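Local coordinates for UPF0255 protein frsA (Vibrio vulnificus, PDB 4I4C) that probably hydrolyses carboxylic esters as a serine esterase of the alpha/beta-hydrolase clan, and is not a cofactor-independent pyruvate decarboxylase, at residues E242-H248 and N276-L281; I299-F303 and A339-V345; Q307-Q311 and I331-S335; K353-L359 and F379-K385. All blocks are in the same frame, centred on the assembly; numbering follows the deposited sequence.

Interaction 1: residues E242-H248 and N276-L281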
# COMPACT_ATOMS: atom_id res chain seq x y z
N GLU A 242 -17.37 6.56 2.30
CA GLU A 242 -16.94 7.87 1.83
C GLU A 242 -16.09 8.58 2.88
O GLU A 242 -15.25 9.41 2.55
CB GLU A 242 -18.14 8.73 1.41
CG GLU A 242 -17.77 9.78 0.36
CD GLU A 242 -18.97 10.45 -0.27
OE1 GLU A 242 -20.04 9.80 -0.39
OE2 GLU A 242 -18.86 11.64 -0.64
N ASP A 243 -16.31 8.23 4.15
CA ASP A 243 -15.45 8.68 5.24
C ASP A 243 -14.33 7.66 5.43
O ASP A 243 -14.32 6.91 6.40
CB ASP A 243 -16.27 8.82 6.53
CG ASP A 243 -15.43 9.29 7.69
OD1 ASP A 243 -14.39 9.94 7.46
OD2 ASP A 243 -15.80 8.98 8.85
N TYR A 244 -13.39 7.63 4.49
CA TYR A 244 -12.38 6.58 4.49
C TYR A 244 -11.12 6.99 5.27
O TYR A 244 -10.14 6.25 5.30
CB TYR A 244 -12.05 6.12 3.06
CG TYR A 244 -11.69 7.21 2.07
CD1 TYR A 244 -12.52 7.50 0.98
CD2 TYR A 244 -10.51 7.94 2.20
CE1 TYR A 244 -12.19 8.51 0.06
CE2 TYR A 244 -10.17 8.94 1.28
CZ TYR A 244 -11.02 9.23 0.22
OH TYR A 244 -10.67 10.23 -0.68
N SER A 245 -11.17 8.15 5.91
CA SER A 245 -10.08 8.61 6.77
C SER A 245 -10.39 8.22 8.22
O SER A 245 -9.57 8.41 9.12
CB SER A 245 -9.88 10.12 6.64
OG SER A 245 -11.09 10.83 6.88
N ARG A 246 -11.60 7.68 8.38
CA ARG A 246 -12.19 7.19 9.63
C ARG A 246 -11.21 6.59 10.64
O ARG A 246 -11.18 6.97 11.81
CB ARG A 246 -13.20 6.10 9.26
CG ARG A 246 -14.44 6.02 10.08
CD ARG A 246 -15.59 5.42 9.26
NE ARG A 246 -15.64 3.96 9.25
CZ ARG A 246 -15.25 3.18 8.24
NH1 ARG A 246 -14.76 3.72 7.13
NH2 ARG A 246 -15.36 1.86 8.34
N LEU A 247 -10.45 5.59 10.19
CA LEU A 247 -9.60 4.82 11.09
C LEU A 247 -8.38 5.62 11.50
O LEU A 247 -7.92 5.54 12.64
CB LEU A 247 -9.19 3.49 10.42
CG LEU A 247 -10.28 2.58 9.83
CD1 LEU A 247 -9.68 1.27 9.29
CD2 LEU A 247 -11.36 2.28 10.85
N HIS A 248 -7.86 6.42 10.58
CA HIS A 248 -6.73 7.29 10.89
C HIS A 248 -7.06 8.37 11.93
O HIS A 248 -6.20 8.74 12.76
CB HIS A 248 -6.19 7.92 9.62
CG HIS A 248 -5.67 6.91 8.64
ND1 HIS A 248 -6.47 6.33 7.68
CD2 HIS A 248 -4.45 6.35 8.50
CE1 HIS A 248 -5.75 5.47 6.97
NE2 HIS A 248 -4.52 5.47 7.45
N ASN A 276 -5.07 9.93 -0.31
CA ASN A 276 -6.37 10.59 -0.17
C ASN A 276 -6.79 10.71 1.27
O ASN A 276 -7.35 11.73 1.67
CB ASN A 276 -7.45 9.81 -0.87
CG ASN A 276 -7.33 9.87 -2.34
OD1 ASN A 276 -6.22 9.78 -2.88
ND2 ASN A 276 -8.46 10.02 -3.02
N ALA A 277 -6.52 9.66 2.04
CA ALA A 277 -6.96 9.61 3.43
C ALA A 277 -6.21 10.61 4.29
O ALA A 277 -6.78 11.20 5.22
CB ALA A 277 -6.80 8.20 3.98
N MET A 278 -4.93 10.80 3.99
CA MET A 278 -4.10 11.73 4.74
C MET A 278 -4.50 13.18 4.44
O MET A 278 -4.47 14.03 5.33
CB MET A 278 -2.61 11.51 4.44
CG MET A 278 -2.11 10.10 4.77
SD MET A 278 -2.66 9.62 6.42
CE MET A 278 -3.89 8.39 6.00
N VAL A 279 -4.87 13.46 3.19
CA VAL A 279 -5.27 14.82 2.81
C VAL A 279 -6.58 15.13 3.49
O VAL A 279 -6.74 16.18 4.10
CB VAL A 279 -5.52 14.96 1.30
CG1 VAL A 279 -6.04 16.34 1.02
CG2 VAL A 279 -4.27 14.70 0.51
N ARG A 280 -7.52 14.21 3.36
CA ARG A 280 -8.77 14.27 4.06
C ARG A 280 -8.60 14.59 5.51
O ARG A 280 -9.19 15.48 6.04
CB ARG A 280 -9.47 12.95 3.94
CG ARG A 280 -10.87 13.07 3.57
CD ARG A 280 -11.60 11.86 3.85
NE ARG A 280 -12.99 12.07 3.51
CZ ARG A 280 -13.95 11.97 4.40
NH1 ARG A 280 -15.18 12.19 4.11
NH2 ARG A 280 -13.63 11.66 5.61
N LEU A 281 -7.74 13.84 6.14
CA LEU A 281 -7.44 14.04 7.55
C LEU A 281 -6.77 15.40 7.84
O LEU A 281 -6.94 15.96 8.93
CB LEU A 281 -6.57 12.88 8.07
CG LEU A 281 -6.16 12.94 9.54
CD1 LEU A 281 -7.38 13.11 10.44
CD2 LEU A 281 -5.40 11.67 9.92

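Interaction 2: residues I299-F303 and A339-V345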
# COMPACT_ATOMS: atom_id res chain seq x y z
N ILE A 299 -6.16 11.69 -6.25
CA ILE A 299 -6.93 12.75 -5.59
C ILE A 299 -8.31 12.96 -6.21
O ILE A 299 -9.30 13.12 -5.50
CB ILE A 299 -6.17 14.08 -5.62
CG1 ILE A 299 -4.90 14.01 -4.78
CG2 ILE A 299 -7.06 15.23 -5.14
CD1 ILE A 299 -5.08 13.41 -3.41
N HIS A 300 -8.36 12.99 -7.53
CA HIS A 300 -9.60 13.34 -8.21
C HIS A 300 -9.74 12.75 -9.61
O HIS A 300 -10.76 12.11 -9.91
CB HIS A 300 -9.74 14.87 -8.32
CG HIS A 300 -10.79 15.30 -9.31
ND1 HIS A 300 -12.14 15.18 -9.06
CD2 HIS A 300 -10.68 15.86 -10.54
CE1 HIS A 300 -12.82 15.65 -10.10
NE2 HIS A 300 -11.95 16.07 -11.01
N ASP A 301 -8.74 12.98 -10.46
CA ASP A 301 -8.91 12.79 -11.90
C ASP A 301 -9.41 11.40 -12.30
O ASP A 301 -10.44 11.29 -12.96
CB ASP A 301 -7.63 13.13 -12.67
CG ASP A 301 -7.87 13.23 -14.16
OD1 ASP A 301 -8.35 14.29 -14.62
OD2 ASP A 301 -7.59 12.25 -14.88
N ILE A 302 -8.70 10.35 -11.89
CA ILE A 302 -9.09 9.00 -12.27
C ILE A 302 -10.46 8.61 -11.70
O ILE A 302 -11.27 8.01 -12.39
CB ILE A 302 -8.00 7.94 -11.89
CG1 ILE A 302 -8.46 6.53 -12.24
CG2 ILE A 302 -7.64 8.00 -10.42
CD1 ILE A 302 -8.52 6.27 -13.73
N PHE A 303 -10.72 8.98 -10.44
CA PHE A 303 -11.97 8.62 -9.79
C PHE A 303 -13.17 9.23 -10.50
O PHE A 303 -14.26 8.65 -10.53
CB PHE A 303 -11.95 9.07 -8.32
CG PHE A 303 -11.12 8.19 -7.44
CD1 PHE A 303 -10.84 6.89 -7.82
CD2 PHE A 303 -10.63 8.65 -6.25
CE1 PHE A 303 -10.08 6.08 -7.02
CE2 PHE A 303 -9.86 7.83 -5.43
CZ PHE A 303 -9.59 6.54 -5.82
N ALA A 339 -16.65 7.66 -8.34
CA ALA A 339 -16.60 9.13 -8.42
C ALA A 339 -16.67 9.76 -7.02
O ALA A 339 -16.05 10.79 -6.76
CB ALA A 339 -17.70 9.66 -9.31
N ALA A 340 -17.39 9.10 -6.12
CA ALA A 340 -17.58 9.63 -4.77
C ALA A 340 -16.30 9.69 -3.92
O ALA A 340 -16.31 10.23 -2.81
CB ALA A 340 -18.66 8.86 -4.04
N TRP A 341 -15.21 9.14 -4.45
CA TRP A 341 -13.96 9.06 -3.69
C TRP A 341 -13.03 10.23 -3.97
O TRP A 341 -12.06 10.44 -3.24
CB TRP A 341 -13.21 7.75 -4.01
CG TRP A 341 -13.87 6.52 -3.50
CD1 TRP A 341 -14.93 6.43 -2.64
CD2 TRP A 341 -13.52 5.18 -3.83
NE1 TRP A 341 -15.26 5.12 -2.42
CE2 TRP A 341 -14.41 4.33 -3.14
CE3 TRP A 341 -12.54 4.61 -4.65
CZ2 TRP A 341 -14.34 2.94 -3.24
CZ3 TRP A 341 -12.48 3.23 -4.75
CH2 TRP A 341 -13.37 2.42 -4.05
N SER A 342 -13.32 10.97 -5.03
CA SER A 342 -12.62 12.21 -5.32
C SER A 342 -12.78 13.22 -4.19
O SER A 342 -13.88 13.44 -3.70
CB SER A 342 -13.15 12.82 -6.62
OG SER A 342 -12.94 14.23 -6.67
N LEU A 343 -11.67 13.83 -3.80
CA LEU A 343 -11.65 14.80 -2.71
C LEU A 343 -12.19 16.16 -3.18
O LEU A 343 -12.48 17.03 -2.37
CB LEU A 343 -10.24 14.97 -2.15
CG LEU A 343 -9.64 13.81 -1.35
CD1 LEU A 343 -8.22 14.15 -0.92
CD2 LEU A 343 -10.50 13.48 -0.15
N LYS A 344 -12.31 16.31 -4.49
CA LYS A 344 -12.98 17.45 -5.08
C LYS A 344 -14.49 17.21 -5.03
O LYS A 344 -15.25 18.09 -4.61
CB LYS A 344 -12.52 17.65 -6.53
CG LYS A 344 -12.94 18.97 -7.16
CD LYS A 344 -12.82 18.89 -8.67
CE LYS A 344 -12.14 20.13 -9.23
NZ LYS A 344 -12.89 21.36 -8.90
N VAL A 345 -14.92 16.02 -5.45
CA VAL A 345 -16.33 15.64 -5.38
C VAL A 345 -16.87 15.67 -3.94
O VAL A 345 -18.05 15.99 -3.71
CB VAL A 345 -16.58 14.30 -6.07
CG1 VAL A 345 -18.03 13.85 -5.89
CG2 VAL A 345 -16.23 14.42 -7.54

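Interaction 3: residues Q307-Q311 and I331-S335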
# COMPACT_ATOMS: atom_id res chain seq x y z
N GLN A 307 -14.94 6.54 -17.92
CA GLN A 307 -14.45 5.98 -19.17
C GLN A 307 -13.02 5.45 -19.03
O GLN A 307 -12.62 4.53 -19.73
CB GLN A 307 -14.57 7.02 -20.30
CG GLN A 307 -13.58 8.20 -20.24
CD GLN A 307 -13.82 9.14 -19.06
OE1 GLN A 307 -14.84 9.07 -18.38
NE2 GLN A 307 -12.86 10.03 -18.82
N LYS A 308 -12.26 6.05 -18.11
CA LYS A 308 -10.89 5.59 -17.85
C LYS A 308 -10.89 4.39 -16.92
O LYS A 308 -10.06 3.49 -17.05
CB LYS A 308 -10.03 6.72 -17.26
CG LYS A 308 -9.76 7.88 -18.21
CD LYS A 308 -8.82 7.47 -19.35
CE LYS A 308 -8.68 8.57 -20.39
NZ LYS A 308 -8.01 9.79 -19.85
N LEU A 309 -11.82 4.38 -15.97
CA LEU A 309 -11.97 3.27 -15.02
C LEU A 309 -12.38 1.99 -15.74
O LEU A 309 -11.90 0.89 -15.40
CB LEU A 309 -12.97 3.64 -13.92
CG LEU A 309 -12.48 4.77 -13.00
CD1 LEU A 309 -13.61 5.32 -12.14
CD2 LEU A 309 -11.34 4.27 -12.14
N GLN A 310 -13.23 2.13 -16.75
CA GLN A 310 -13.71 1.00 -17.53
C GLN A 310 -12.65 0.40 -18.46
O GLN A 310 -12.87 -0.65 -19.06
CB GLN A 310 -14.92 1.44 -18.36
CG GLN A 310 -16.13 1.81 -17.52
CD GLN A 310 -17.23 2.45 -18.35
OE1 GLN A 310 -17.32 2.19 -19.56
NE2 GLN A 310 -18.06 3.29 -17.72
N GLN A 311 -11.50 1.07 -18.56
CA GLN A 311 -10.45 0.63 -19.48
C GLN A 311 -9.21 0.14 -18.75
O GLN A 311 -8.23 -0.24 -19.38
CB GLN A 311 -10.10 1.76 -20.47
CG GLN A 311 -11.19 2.00 -21.50
CD GLN A 311 -11.72 0.71 -22.11
OE1 GLN A 311 -10.99 -0.03 -22.77
NE2 GLN A 311 -13.00 0.42 -21.87
N ILE A 331 -18.94 -3.70 -14.26
CA ILE A 331 -17.90 -2.68 -14.40
C ILE A 331 -18.46 -1.27 -14.59
O ILE A 331 -17.90 -0.30 -14.07
CB ILE A 331 -16.92 -3.02 -15.55
CG1 ILE A 331 -16.36 -4.44 -15.35
CG2 ILE A 331 -15.82 -1.99 -15.65
CD1 ILE A 331 -15.34 -4.88 -16.40
N TYR A 332 -19.56 -1.16 -15.32
CA TYR A 332 -20.14 0.15 -15.60
C TYR A 332 -20.64 0.76 -14.30
O TYR A 332 -20.43 1.95 -14.05
CB TYR A 332 -21.27 0.04 -16.62
CG TYR A 332 -20.88 -0.73 -17.87
CD1 TYR A 332 -20.16 -0.12 -18.89
CD2 TYR A 332 -21.22 -2.07 -18.01
CE1 TYR A 332 -19.80 -0.82 -20.02
CE2 TYR A 332 -20.86 -2.78 -19.14
CZ TYR A 332 -20.15 -2.16 -20.14
OH TYR A 332 -19.80 -2.88 -21.27
N SER A 333 -21.28 -0.05 -13.48
CA SER A 333 -21.77 0.42 -12.20
C SER A 333 -20.61 0.75 -11.25
O SER A 333 -20.60 1.81 -10.65
CB SER A 333 -22.70 -0.61 -11.58
OG SER A 333 -23.07 -0.20 -10.28
N LEU A 334 -19.65 -0.16 -11.13
CA LEU A 334 -18.44 0.10 -10.35
C LEU A 334 -17.73 1.43 -10.71
O LEU A 334 -17.30 2.17 -9.83
CB LEU A 334 -17.46 -1.06 -10.49
CG LEU A 334 -16.13 -0.99 -9.74
CD1 LEU A 334 -16.39 -0.65 -8.30
CD2 LEU A 334 -15.38 -2.33 -9.85
N SER A 335 -17.62 1.70 -12.01
CA SER A 335 -16.95 2.90 -12.49
C SER A 335 -17.69 4.17 -12.09
O SER A 335 -17.07 5.18 -11.78
CB SER A 335 -16.82 2.87 -14.01
OG SER A 335 -18.10 2.86 -14.62

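Interaction 4: residues K353-L359 and F379-K385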
# COMPACT_ATOMS: atom_id res chain seq x y z
N LYS A 353 -8.98 26.48 3.06
CA LYS A 353 -7.56 26.19 3.15
C LYS A 353 -7.31 25.35 4.40
O LYS A 353 -8.15 25.31 5.30
CB LYS A 353 -6.77 27.49 3.24
CG LYS A 353 -6.90 28.42 2.04
CD LYS A 353 -6.48 27.72 0.76
CE LYS A 353 -5.76 28.66 -0.21
NZ LYS A 353 -4.28 28.75 0.06
N THR A 354 -6.16 24.68 4.45
CA THR A 354 -5.76 24.03 5.69
C THR A 354 -4.43 24.63 6.19
O THR A 354 -3.58 25.03 5.39
CB THR A 354 -5.70 22.46 5.55
OG1 THR A 354 -5.05 21.89 6.69
CG2 THR A 354 -4.98 22.05 4.28
N LYS A 355 -4.29 24.71 7.50
CA LYS A 355 -3.07 25.22 8.12
C LYS A 355 -1.93 24.20 7.97
O LYS A 355 -0.75 24.54 8.09
CB LYS A 355 -3.33 25.53 9.59
CG LYS A 355 -2.16 26.10 10.35
CD LYS A 355 -2.55 26.29 11.80
CE LYS A 355 -1.38 26.79 12.61
NZ LYS A 355 -1.77 26.94 14.03
N VAL A 356 -2.31 22.95 7.71
CA VAL A 356 -1.37 21.86 7.47
C VAL A 356 -0.62 22.05 6.16
O VAL A 356 -1.22 22.13 5.09
CB VAL A 356 -2.07 20.49 7.42
CG1 VAL A 356 -1.03 19.37 7.27
CG2 VAL A 356 -2.94 20.28 8.67
N PRO A 357 0.71 22.14 6.24
CA PRO A 357 1.48 22.18 5.00
C PRO A 357 1.53 20.78 4.38
O PRO A 357 1.99 19.82 5.01
CB PRO A 357 2.85 22.68 5.46
CG PRO A 357 2.97 22.24 6.86
CD PRO A 357 1.58 22.15 7.43
N ILE A 358 1.00 20.65 3.17
CA ILE A 358 0.99 19.39 2.45
C ILE A 358 1.95 19.46 1.27
O ILE A 358 1.85 20.37 0.44
CB ILE A 358 -0.42 19.07 1.91
CG1 ILE A 358 -1.44 19.04 3.04
CG2 ILE A 358 -0.41 17.74 1.13
CD1 ILE A 358 -2.87 19.04 2.56
N LEU A 359 2.87 18.51 1.20
CA LEU A 359 3.70 18.33 0.02
C LEU A 359 3.08 17.19 -0.77
O LEU A 359 2.93 16.09 -0.26
CB LEU A 359 5.13 17.97 0.42
CG LEU A 359 6.03 17.46 -0.70
CD1 LEU A 359 6.31 18.56 -1.69
CD2 LEU A 359 7.34 16.88 -0.14
N PHE A 379 -2.57 23.94 -3.50
CA PHE A 379 -3.09 25.29 -3.41
C PHE A 379 -3.91 25.49 -2.15
O PHE A 379 -3.90 26.57 -1.57
CB PHE A 379 -3.93 25.67 -4.62
CG PHE A 379 -4.37 27.10 -4.60
CD1 PHE A 379 -3.48 28.12 -4.92
CD2 PHE A 379 -5.66 27.44 -4.21
CE1 PHE A 379 -3.88 29.44 -4.88
CE2 PHE A 379 -6.06 28.76 -4.17
CZ PHE A 379 -5.17 29.76 -4.50
N PHE A 380 -4.61 24.44 -1.72
CA PHE A 380 -5.49 24.55 -0.56
C PHE A 380 -4.79 24.22 0.75
O PHE A 380 -5.44 23.90 1.74
CB PHE A 380 -6.75 23.71 -0.76
CG PHE A 380 -7.65 24.26 -1.82
CD1 PHE A 380 -8.43 25.38 -1.57
CD2 PHE A 380 -7.69 23.68 -3.08
CE1 PHE A 380 -9.25 25.90 -2.56
CE2 PHE A 380 -8.51 24.19 -4.07
CZ PHE A 380 -9.30 25.30 -3.81
N SER A 381 -3.47 24.32 0.73
CA SER A 381 -2.63 24.04 1.89
C SER A 381 -1.74 25.24 2.16
O SER A 381 -1.13 25.77 1.25
CB SER A 381 -1.77 22.77 1.65
OG SER A 381 -0.75 22.65 2.63
N THR A 382 -1.67 25.67 3.42
CA THR A 382 -0.81 26.79 3.78
C THR A 382 0.65 26.37 3.83
O THR A 382 1.04 25.52 4.64
CB THR A 382 -1.22 27.45 5.11
OG1 THR A 382 -2.51 28.07 4.97
CG2 THR A 382 -0.19 28.52 5.51
N TYR A 383 1.43 26.99 2.96
CA TYR A 383 2.82 26.64 2.69
C TYR A 383 2.91 25.26 2.02
O TYR A 383 3.94 24.57 2.12
CB TYR A 383 3.70 26.71 3.95
CG TYR A 383 3.61 28.00 4.74
CD1 TYR A 383 3.25 29.19 4.13
CD2 TYR A 383 3.88 28.01 6.11
CE1 TYR A 383 3.16 30.38 4.86
CE2 TYR A 383 3.79 29.18 6.85
CZ TYR A 383 3.43 30.36 6.22
OH TYR A 383 3.35 31.53 6.96
N GLY A 384 1.83 24.87 1.35
CA GLY A 384 1.77 23.64 0.57
C GLY A 384 2.56 23.73 -0.73
O GLY A 384 3.05 24.80 -1.10
N LYS A 385 2.66 22.60 -1.43
CA LYS A 385 3.53 22.50 -2.59
C LYS A 385 3.29 21.20 -3.37
O LYS A 385 3.24 20.11 -2.79
CB LYS A 385 5.00 22.58 -2.15
CG LYS A 385 5.99 22.57 -3.31
CD LYS A 385 7.44 22.54 -2.84
CE LYS A 385 8.39 22.36 -4.03
NZ LYS A 385 9.54 21.44 -3.74
O HOH W 1 1.44 25.90 7.39

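Interaction 1: residues E242-H248 and N276-L281
The His248 ring lies under the methyl end of Met278: CE sits over the middle of one ring face, 3.3 Å from the centroid of His248 and 12° off its normal, a CH-pi contact. Met278 leaves its helix pointing away from 242-248, and bends at chi2 and chi3 bring CE back over the imidazole. His248 NE2 is hydrogen-bonded to Ser199. Leu281 fills in beside the histidine, its CD2 3.8 Å from His248 CB.

Arg280 reaches across as an extended chain. Its NH2 donates to Ser245 OG at 3.0 Å, nearly in the guanidinium plane and fairly straight (159°). The same NH2 forms a salt bridge with Asp243 OD1 at 2.6 Å, but there the hydrogen bond is weak because the N-H points poorly (119°). With NE bonded to Gln346, the planar group is held by Asp243, Ser245 and Gln346; Glu242 O approaches over one face without bonding. Back along the chain, Arg280 CD lies over a face of the Tyr244 ring, 4.1 Å from Tyr244 CE2.

Tyr244 turns its ring toward the start of 276-281, where Asn276 ND2 donates to Tyr244 OH at 3.2 Å and Asn276 CB packs obliquely on Tyr244 CE2 at 3.6 Å. That hydroxyl also bonds Trp341 O, while Asn276 ND2 also serves Pro298 O.

Helix 273-284 starts just after Arg272, at the position that probably corresponds to the nucleophile elbow of alpha/beta hydrolases; the loop leading into helix 246-254 packs along this helix.

Interaction 2: residues I299-F303 and A339-V345
Two loops meet beside the hexanoic acid site, the one after strand 291-295 and the one after helix 331-337. Within the second, Ser342 forms an ST motif: its OG accepts from Val345 N at 2.9 Å, almost straight, and weakly from Lys344 N. Across the contact the same oxygen is hydrogen-bonded to His300 ND1 at 2.7 Å, lying in the plane of the imidazole at its edge. His300 has CG anti to the backbone N (chi1 165°), which places ND1 beside Ser342 OG. Lys344 CD then covers one imidazole face, 3.5 Å from His300 CE1, while the lysine's ammonium end leads away. Next along the chain, Leu343 N donates to Ile299 O at 3.0 Å, nearly along the C=O axis, and the two residues also meet through their CD1 methyls.

The deeper end is aromatic. Trp341 covers one face of the Phe303 ring with both its CB, offset toward the rim and 3.5 Å from Phe303 CD2, and the edge of its six-membered ring. This is a T-shaped pair, with centroids of the Phe303 and Trp341 six-membered rings 5.4 Å apart and planes at 81°. Phe273 meets both rings, and the Phe303 side chain comes within about 4 Å of the hexanoic acid.

On the His300 side, Asp373 receives the backbone N-H groups of His300 and Asp301. The chemistry thus divides: the Leu343-Ile299 bond links the two backbones and the serine oxygen restrains the histidine's rotation and its own loop, whereas the phenylalanine near the ligand is positioned here by carbon contacts.

Interaction 3: residues Q307-Q311 and I331-S335
Two short helices of the excursion between strands 291-295 and 358-363 meet here, the C-terminal end of 306-309 against the N-terminal part of 331-337. The polar bond between them runs from Gln310 NE2 to Ser335 OG, 3.1 Å long with 152° at the hydrogen, the hydroxyl oxygen tilted somewhat from the amide plane. Ser335 OG in turn donates to Tyr332 O at 2.6 Å, one turn back in its own helix. Its chi1 of 63° sets the hydroxyl between the backbone N and the carbonyl carbon, where it can reach back to that carbonyl while still facing the glutamine. The serine oxygen therefore both gives and takes a hydrogen bond.

Gln310 gets there with a chain extended beyond CG, reaching toward 331-335. Its CG packs against Ile331 CG2 at 4.2 Å, and its amide stands steeply to the Tyr332 ring, planes 77° apart, with Gln310 OE1 3.7 Å from Tyr332 CD1.

An insertion after the strand equivalent to 291-295 is where many alpha/beta hydrolases carry a helical cap over the pocket, and this excursion is consistent with that position: the Leu309 side chain is about 6 Å from the bound hexanoic acid. Leu309 packs on the same serine. Its CB faces Ser335 CB at 3.9 Å, and its CD1 comes to 3.5 Å from Ser335 O.

Around the pair, Ile331 and Tyr332 lean on Leu37 and Leu36 of helix 31-44, tying the excursion to the N-terminal part of the chain. Leu309 also rests on Ile302 and Met338.

Interaction 4: residues K353-L359 and F379-K385
Ser381 packs tightly into the bend of 353-359, its hydroxyl lodged between two backbone groups. Ser381 OG donates to Val356 O at 2.6 Å, in the carbonyl plane and on a lone pair, and accepts from Ile358 N at 2.7 Å. With chi1 at 167°, OG lies anti to the serine's own N, which carries it across to the proline bend; the Ile358 side chain closes over it. Main-chain bonds continue on both sides of this point: Thr354 N gives to Phe380 O, Thr382 N to Thr354 O at 2.8 Å, and Lys385 N to Ile358 O at 3.0 Å.

The last of these opens the parallel pairing of strands 358-363 and 385-389, which helix 371-379 connects in a beta-alpha-beta crossover at the edge of the main sheet. Between the Thr354 bridge and that pairing the register shifts by one residue, and a type II turn runs from Ser381 to Gly384 in between.

The outer side is solvent-exposed and bridged by water, which donates to Lys355 O at 2.7 Å and to Thr382 O at 2.8 Å where the backbones do not pair. Lys353 is nonetheless held there, its exposed chain folded over the end of helix 371-379: NZ bonds Phe379 O at 2.7 Å and stands over the Phe379 ring, 4.6 Å from its centroid, a cation-pi contact. Its charge probably suits the carbonyl end of the helix.

In the fold
Along the chain interaction 1 closes first, interaction 2 then closes most of the excursion between strands 291-295 and 358-363 with interaction 3 nested inside it, and interaction 4 follows. Interactions 1 and 2, centres about 13 Å apart, touch through Tyr244 and Trp341. Interactions 2 and 3 touch as well, centres about 14 Å apart, where Ile302 and Phe303 lean on Leu309. Interaction 4 sits at the sheet's 385-389 edge, its centre about 32 Å from that of interaction 3. Helix 273-284 carries one side of interaction 1 and also touches interactions 2 and 4. The contacts thus run from the edge of the hydrolase sheet to the helical excursion beside the hexanoic acid.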